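Local coordinates for autophagy protein 5 (Saccharomyces cerevisiae, PDB 2DYO), which takes part in autophagic vesicle formation and in cytoplasm-to-vacuole transport, and is also required for mitophagy and nucleophagy, at residues P24-K29 against K73-E78; A173-G178 against F185-E190. All blocks are in the same frame, centred on the assembly; numbering follows the deposited sequence.

How the interactions relate
Autophagy protein 5 sets two ubiquitin-like domains about a helical region, and the two contacts sample different parts of that plan. Interaction 1 lies in the first ubiquitin-like domain, UblA, where the loop after strand 15-22 meets strand 74-79; interaction 2 joins consecutive helices, 170-182 and 185-195, of the alpha-helical region. They follow one another along the chain. Their centres are 33 Å apart and their nearest atoms about 12 Å, so neither touches the other. Each turns on an oblique pair of phenylalanine rings, but interaction 2 adds a polar layer of lysine, carboxylates and water. The helical region also holds K152, the residue joined to Atg12 in the conjugate and unmodified here.

Interaction 1: P24-K29 against K73-E78; sequences PSFLMK and KYFWFE
F26 and F75 carry this contact alone, and it is wholly apolar. F26 CE2 lies over one face of the F75 ring, toward its rim, and the neighbouring F26 CZ comes to 3.6 Å from F75 CD2. With centroids 5.0 Å apart and planes at 46°, the rings form an oblique aromatic pair, neither a parallel stack nor a T-shape. Phenylalanine suits both places because the backbones are far apart, 9.9 Å between the CA atoms of F26 and F75, and the reach of a benzyl group from each side bridges the distance. In F75, CG is beside the backbone N (chi1 -55°), and the end of the ring comes nearer to the loop than the start of the side chain does.

By backbone hydrogen bonding, F26 is tied to S64 and F75 to I136, while M125 of the neighbouring strand 118-126 touches both side chains. The contact joins the short 3-10 turn 24-26 to strand 74-79 of the sheet in the UblA ubiquitin-like domain. An alanine in place of F75 would be likely to leave the end of the F26 ring without its aromatic neighbour and open a gap beside M125. The pairing of the two rings thus rests on dispersion and probably on the exclusion of water, with little directional constraint.

Interaction 2: A173-G178 against F185-E190; sequences ARKFWG and FQDFIE
D187 OD1 accepts a hydrogen bond of 2.7 Å from a bridging water, water 1, which also donates to the backbone carbonyl K175 O at 2.9 Å. The same carboxylate oxygen lies 3.3 Å from K175 CE, and the lysine's methylene chain runs across the aspartate at about a right angle. K175 NZ stops 4.2 Å from D187 OD2, too far for a salt bridge, and makes only a long one, 3.6 Å, to E190 OE1. The extended chain lets K175 reach past D187 to E190: CG is anti to the backbone N (chi1 -176°) and the rest stays straight. The paired acids, one helical turn apart, would probably favour a charged amine.

These are two consecutive, steeply crossed helices of the alpha-helical region, joined by a short turn; their segment axes approach to 8.6 Å with 129° between their directions. On the buried side the polar layer gives way to aromatics. F176 CE1 sits over one face of the F188 ring toward its rim, 3.7 Å from F188 CD2, in an oblique pair with planes at 41°. That carbon also approaches the backbone F188 O, which is satisfied by S192 OG. Phenylalanine suits these buried positions because further rings surround them: W147 and W151 meet F176, the latter edge-to-face, while W12 of helix 4-12 meets F188.

Interaction 1: P24-K29 against K73-E78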
loop_
_atom_site.group_PDB
_atom_site.type_symbol
_atom_site.label_atom_id
_atom_site.label_comp_id
_atom_site.label_asym_id
_atom_site.label_seq_id
_atom_site.Cartn_x
_atom_site.Cartn_y
_atom_site.Cartn_z
ATOM N N PRO A 24 -12.482 8.495 20.880
ATOM C CA PRO A 24 -13.720 8.638 21.654
ATOM C C PRO A 24 -14.705 9.637 21.049
ATOM O O PRO A 24 -15.903 9.584 21.328
ATOM C CB PRO A 24 -13.217 9.059 23.037
ATOM C CG PRO A 24 -11.928 9.764 22.736
ATOM C CD PRO A 24 -11.311 8.869 21.690
ATOM N N SER A 25 -14.200 10.535 20.209
ATOM C CA SER A 25 -15.043 11.532 19.562
ATOM C C SER A 25 -16.189 10.877 18.787
ATOM O O SER A 25 -17.235 11.491 18.585
ATOM C CB SER A 25 -14.203 12.395 18.615
ATOM O OG SER A 25 -13.567 11.601 17.628
ATOM N N PHE A 26 -15.985 9.630 18.366
ATOM C CA PHE A 26 -16.990 8.873 17.611
ATOM C C PHE A 26 -17.961 8.121 18.516
ATOM O O PHE A 26 -19.071 7.781 18.105
ATOM C CB PHE A 26 -16.328 7.815 16.713
ATOM C CG PHE A 26 -15.569 8.370 15.542
ATOM C CD1 PHE A 26 -14.343 8.998 15.718
ATOM C CD2 PHE A 26 -16.073 8.232 14.252
ATOM C CE1 PHE A 26 -13.626 9.478 14.624
ATOM C CE2 PHE A 26 -15.367 8.707 13.154
ATOM C CZ PHE A 26 -14.142 9.330 13.339
ATOM N N LEU A 27 -17.534 7.862 19.747
ATOM C CA LEU A 27 -18.331 7.075 20.677
ATOM C C LEU A 27 -19.084 7.788 21.794
ATOM O O LEU A 27 -18.772 8.918 22.178
ATOM C CB LEU A 27 -17.435 5.986 21.271
ATOM C CG LEU A 27 -16.644 5.221 20.199
ATOM C CD1 LEU A 27 -15.570 4.362 20.843
ATOM C CD2 LEU A 27 -17.595 4.370 19.369
ATOM N N MET A 28 -20.093 7.092 22.308
ATOM C CA MET A 28 -20.924 7.593 23.392
ATOM C C MET A 28 -20.188 7.402 24.710
ATOM O O MET A 28 -19.740 6.301 25.035
ATOM C CB MET A 28 -22.262 6.849 23.416
ATOM C CG MET A 28 -23.393 7.586 22.696
ATOM S SD MET A 28 -24.863 6.582 22.307
ATOM C CE MET A 28 -24.408 4.948 22.986
ATOM N N LYS A 29 -20.061 8.487 25.464
ATOM C CA LYS A 29 -19.371 8.450 26.749
ATOM C C LYS A 29 -19.881 7.294 27.603
ATOM O O LYS A 29 -21.061 7.228 27.943
ATOM C CB LYS A 29 -19.563 9.775 27.481
ATOM N N LYS A 73 -18.681 16.717 9.828
ATOM C CA LYS A 73 -17.282 16.476 10.171
ATOM C C LYS A 73 -16.639 15.586 9.106
ATOM O O LYS A 73 -17.332 14.921 8.340
ATOM C CB LYS A 73 -17.182 15.760 11.522
ATOM C CG LYS A 73 -17.791 16.496 12.705
ATOM C CD LYS A 73 -16.762 17.343 13.438
ATOM C CE LYS A 73 -17.350 17.915 14.719
ATOM N NZ LYS A 73 -16.343 18.674 15.516
ATOM N N TYR A 74 -15.312 15.583 9.062
ATOM C CA TYR A 74 -14.589 14.742 8.116
ATOM C C TYR A 74 -13.885 13.636 8.897
ATOM O O TYR A 74 -13.564 13.806 10.073
ATOM C CB TYR A 74 -13.559 15.561 7.333
ATOM C CG TYR A 74 -14.159 16.468 6.280
ATOM C CD1 TYR A 74 -14.482 17.793 6.570
ATOM C CD2 TYR A 74 -14.404 15.997 4.991
ATOM C CE1 TYR A 74 -15.033 18.629 5.594
ATOM C CE2 TYR A 74 -14.952 16.817 4.014
ATOM C CZ TYR A 74 -15.264 18.132 4.318
ATOM O OH TYR A 74 -15.800 18.942 3.343
ATOM N N PHE A 75 -13.650 12.503 8.242
ATOM C CA PHE A 75 -12.989 11.369 8.885
ATOM C C PHE A 75 -11.708 10.997 8.147
ATOM O O PHE A 75 -11.677 10.978 6.916
ATOM C CB PHE A 75 -13.920 10.157 8.896
ATOM C CG PHE A 75 -15.259 10.418 9.526
ATOM C CD1 PHE A 75 -16.400 9.794 9.032
ATOM C CD2 PHE A 75 -15.383 11.273 10.617
ATOM C CE1 PHE A 75 -17.646 10.017 9.611
ATOM C CE2 PHE A 75 -16.625 11.503 11.206
ATOM C CZ PHE A 75 -17.758 10.873 10.700
ATOM N N TRP A 76 -10.656 10.698 8.904
ATOM C CA TRP A 76 -9.378 10.303 8.318
ATOM C C TRP A 76 -8.552 9.506 9.322
ATOM O O TRP A 76 -8.850 9.499 10.523
ATOM C CB TRP A 76 -8.604 11.537 7.828
ATOM C CG TRP A 76 -8.112 12.472 8.898
ATOM C CD1 TRP A 76 -6.941 12.382 9.593
ATOM C CD2 TRP A 76 -8.771 13.653 9.376
ATOM N NE1 TRP A 76 -6.827 13.435 10.470
ATOM C CE2 TRP A 76 -7.936 14.229 10.359
ATOM C CE3 TRP A 76 -9.988 14.279 9.069
ATOM C CZ2 TRP A 76 -8.278 15.404 11.039
ATOM C CZ3 TRP A 76 -10.328 15.448 9.748
ATOM C CH2 TRP A 76 -9.474 15.996 10.721
ATOM N N PHE A 77 -7.527 8.818 8.829
ATOM C CA PHE A 77 -6.674 8.016 9.692
ATOM C C PHE A 77 -5.446 8.765 10.161
ATOM O O PHE A 77 -4.951 9.670 9.488
ATOM C CB PHE A 77 -6.207 6.748 8.979
ATOM C CG PHE A 77 -7.314 5.815 8.599
ATOM C CD1 PHE A 77 -7.687 5.668 7.267
ATOM C CD2 PHE A 77 -7.962 5.052 9.566
ATOM C CE1 PHE A 77 -8.686 4.773 6.900
ATOM C CE2 PHE A 77 -8.965 4.150 9.208
ATOM C CZ PHE A 77 -9.323 4.013 7.871
ATOM N N GLU A 78 -4.953 8.368 11.326
ATOM C CA GLU A 78 -3.765 8.971 11.891
ATOM C C GLU A 78 -2.866 7.920 12.517
ATOM O O GLU A 78 -3.315 6.835 12.892
ATOM C CB GLU A 78 -4.145 10.034 12.927
ATOM C CG GLU A 78 -4.271 11.424 12.332
ATOM C CD GLU A 78 -4.641 12.478 13.356
ATOM O OE1 GLU A 78 -4.257 12.330 14.536
ATOM O OE2 GLU A 78 -5.304 13.464 12.974
#

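Interaction 2: A173-G178 against F185-E190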
loop_
_atom_site.group_PDB
_atom_site.type_symbol
_atom_site.label_atom_id
_atom_site.label_comp_id
_atom_site.label_asym_id
_atom_site.label_seq_id
_atom_site.Cartn_x
_atom_site.Cartn_y
_atom_site.Cartn_z
ATOM N N ALA A 173 -13.475 -5.193 -15.278
ATOM C CA ALA A 173 -12.899 -4.167 -14.417
ATOM C C ALA A 173 -13.381 -4.333 -12.978
ATOM O O ALA A 173 -12.618 -4.138 -12.035
ATOM C CB ALA A 173 -13.273 -2.788 -14.934
ATOM N N ARG A 174 -14.651 -4.688 -12.815
ATOM C CA ARG A 174 -15.216 -4.879 -11.486
ATOM C C ARG A 174 -14.571 -6.089 -10.847
ATOM O O ARG A 174 -14.292 -6.102 -9.650
ATOM C CB ARG A 174 -16.725 -5.096 -11.584
ATOM C CG ARG A 174 -17.373 -4.174 -12.570
ATOM C CD ARG A 174 -18.215 -3.126 -11.903
ATOM N NE ARG A 174 -19.573 -3.604 -11.678
ATOM C CZ ARG A 174 -20.643 -2.819 -11.713
ATOM N NH1 ARG A 174 -20.502 -1.524 -11.962
ATOM N NH2 ARG A 174 -21.853 -3.325 -11.517
ATOM N N LYS A 175 -14.342 -7.110 -11.665
ATOM C CA LYS A 175 -13.728 -8.356 -11.219
ATOM C C LYS A 175 -12.287 -8.084 -10.775
ATOM O O LYS A 175 -11.777 -8.712 -9.848
ATOM C CB LYS A 175 -13.742 -9.365 -12.374
ATOM C CG LYS A 175 -13.223 -10.758 -12.052
ATOM C CD LYS A 175 -13.179 -11.593 -13.331
ATOM C CE LYS A 175 -12.752 -13.025 -13.076
ATOM N NZ LYS A 175 -12.689 -13.809 -14.344
ATOM N N PHE A 176 -11.640 -7.145 -11.456
ATOM C CA PHE A 176 -10.265 -6.771 -11.144
ATOM C C PHE A 176 -10.241 -6.211 -9.715
ATOM O O PHE A 176 -9.509 -6.708 -8.861
ATOM C CB PHE A 176 -9.780 -5.733 -12.166
ATOM C CG PHE A 176 -8.292 -5.466 -12.124
ATOM C CD1 PHE A 176 -7.405 -6.412 -11.617
ATOM C CD2 PHE A 176 -7.781 -4.265 -12.608
ATOM C CE1 PHE A 176 -6.028 -6.162 -11.592
ATOM C CE2 PHE A 176 -6.410 -4.003 -12.588
ATOM C CZ PHE A 176 -5.532 -4.953 -12.079
ATOM N N TRP A 177 -11.062 -5.197 -9.449
ATOM C CA TRP A 177 -11.130 -4.608 -8.112
ATOM C C TRP A 177 -11.576 -5.656 -7.103
ATOM O O TRP A 177 -11.068 -5.720 -5.984
ATOM C CB TRP A 177 -12.122 -3.443 -8.074
ATOM C CG TRP A 177 -12.394 -2.951 -6.670
ATOM C CD1 TRP A 177 -13.567 -3.041 -5.976
ATOM C CD2 TRP A 177 -11.454 -2.327 -5.788
ATOM N NE1 TRP A 177 -13.417 -2.509 -4.716
ATOM C CE2 TRP A 177 -12.129 -2.063 -4.575
ATOM C CE3 TRP A 177 -10.107 -1.963 -5.908
ATOM C CZ2 TRP A 177 -11.498 -1.451 -3.487
ATOM C CZ3 TRP A 177 -9.481 -1.353 -4.822
ATOM C CH2 TRP A 177 -10.177 -1.103 -3.632
ATOM N N GLY A 178 -12.539 -6.476 -7.511
ATOM C CA GLY A 178 -13.062 -7.503 -6.636
ATOM C C GLY A 178 -12.008 -8.432 -6.071
ATOM O O GLY A 178 -12.085 -8.824 -4.906
ATOM N N PHE A 185 -5.923 -14.182 -6.100
ATOM C CA PHE A 185 -4.666 -13.983 -6.810
ATOM C C PHE A 185 -4.793 -14.230 -8.309
ATOM O O PHE A 185 -4.323 -13.427 -9.123
ATOM C CB PHE A 185 -3.602 -14.913 -6.223
ATOM C CG PHE A 185 -2.244 -14.752 -6.841
ATOM C CD1 PHE A 185 -1.519 -13.575 -6.666
ATOM C CD2 PHE A 185 -1.678 -15.784 -7.583
ATOM C CE1 PHE A 185 -0.245 -13.431 -7.218
ATOM C CE2 PHE A 185 -0.405 -15.649 -8.141
ATOM C CZ PHE A 185 0.312 -14.471 -7.957
ATOM N N GLN A 186 -5.430 -15.340 -8.676
ATOM C CA GLN A 186 -5.593 -15.689 -10.083
ATOM C C GLN A 186 -6.281 -14.598 -10.892
ATOM O O GLN A 186 -5.830 -14.245 -11.980
ATOM C CB GLN A 186 -6.370 -17.005 -10.227
ATOM C CG GLN A 186 -5.659 -18.229 -9.668
ATOM C CD GLN A 186 -5.393 -18.137 -8.173
ATOM O OE1 GLN A 186 -6.279 -17.794 -7.388
ATOM N NE2 GLN A 186 -4.167 -18.459 -7.771
ATOM N N ASP A 187 -7.382 -14.064 -10.375
ATOM C CA ASP A 187 -8.086 -13.016 -11.097
ATOM C C ASP A 187 -7.224 -11.761 -11.208
ATOM O O ASP A 187 -7.157 -11.140 -12.265
ATOM C CB ASP A 187 -9.401 -12.669 -10.403
ATOM C CG ASP A 187 -10.448 -13.763 -10.544
ATOM O OD1 ASP A 187 -11.560 -13.578 -10.012
ATOM O OD2 ASP A 187 -10.162 -14.799 -11.184
ATOM N N PHE A 188 -6.557 -11.392 -10.118
ATOM C CA PHE A 188 -5.721 -10.196 -10.142
ATOM C C PHE A 188 -4.621 -10.307 -11.191
ATOM O O PHE A 188 -4.425 -9.398 -11.996
ATOM C CB PHE A 188 -5.103 -9.932 -8.765
ATOM C CG PHE A 188 -4.307 -8.660 -8.708
ATOM C CD1 PHE A 188 -2.986 -8.632 -9.142
ATOM C CD2 PHE A 188 -4.906 -7.474 -8.298
ATOM C CE1 PHE A 188 -2.273 -7.439 -9.176
ATOM C CE2 PHE A 188 -4.198 -6.272 -8.330
ATOM C CZ PHE A 188 -2.882 -6.256 -8.769
ATOM N N ILE A 189 -3.901 -11.423 -11.179
ATOM C CA ILE A 189 -2.828 -11.647 -12.142
ATOM C C ILE A 189 -3.371 -11.635 -13.570
ATOM O O ILE A 189 -2.756 -11.080 -14.481
ATOM C CB ILE A 189 -2.136 -13.003 -11.891
ATOM C CG1 ILE A 189 -1.286 -12.927 -10.618
ATOM C CG2 ILE A 189 -1.305 -13.402 -13.104
ATOM C CD1 ILE A 189 -0.137 -11.932 -10.700
ATOM N N GLU A 190 -4.533 -12.247 -13.755
ATOM C CA GLU A 190 -5.156 -12.320 -15.066
ATOM C C GLU A 190 -5.422 -10.952 -15.667
ATOM O O GLU A 190 -5.003 -10.665 -16.790
ATOM C CB GLU A 190 -6.473 -13.097 -14.979
ATOM C CG GLU A 190 -7.108 -13.371 -16.332
ATOM C CD GLU A 190 -8.410 -14.140 -16.217
ATOM O OE1 GLU A 190 -9.470 -13.506 -16.020
ATOM O OE2 GLU A 190 -8.367 -15.386 -16.309
HETATM O O HOH W 1 -12.124 -11.347 -8.691
#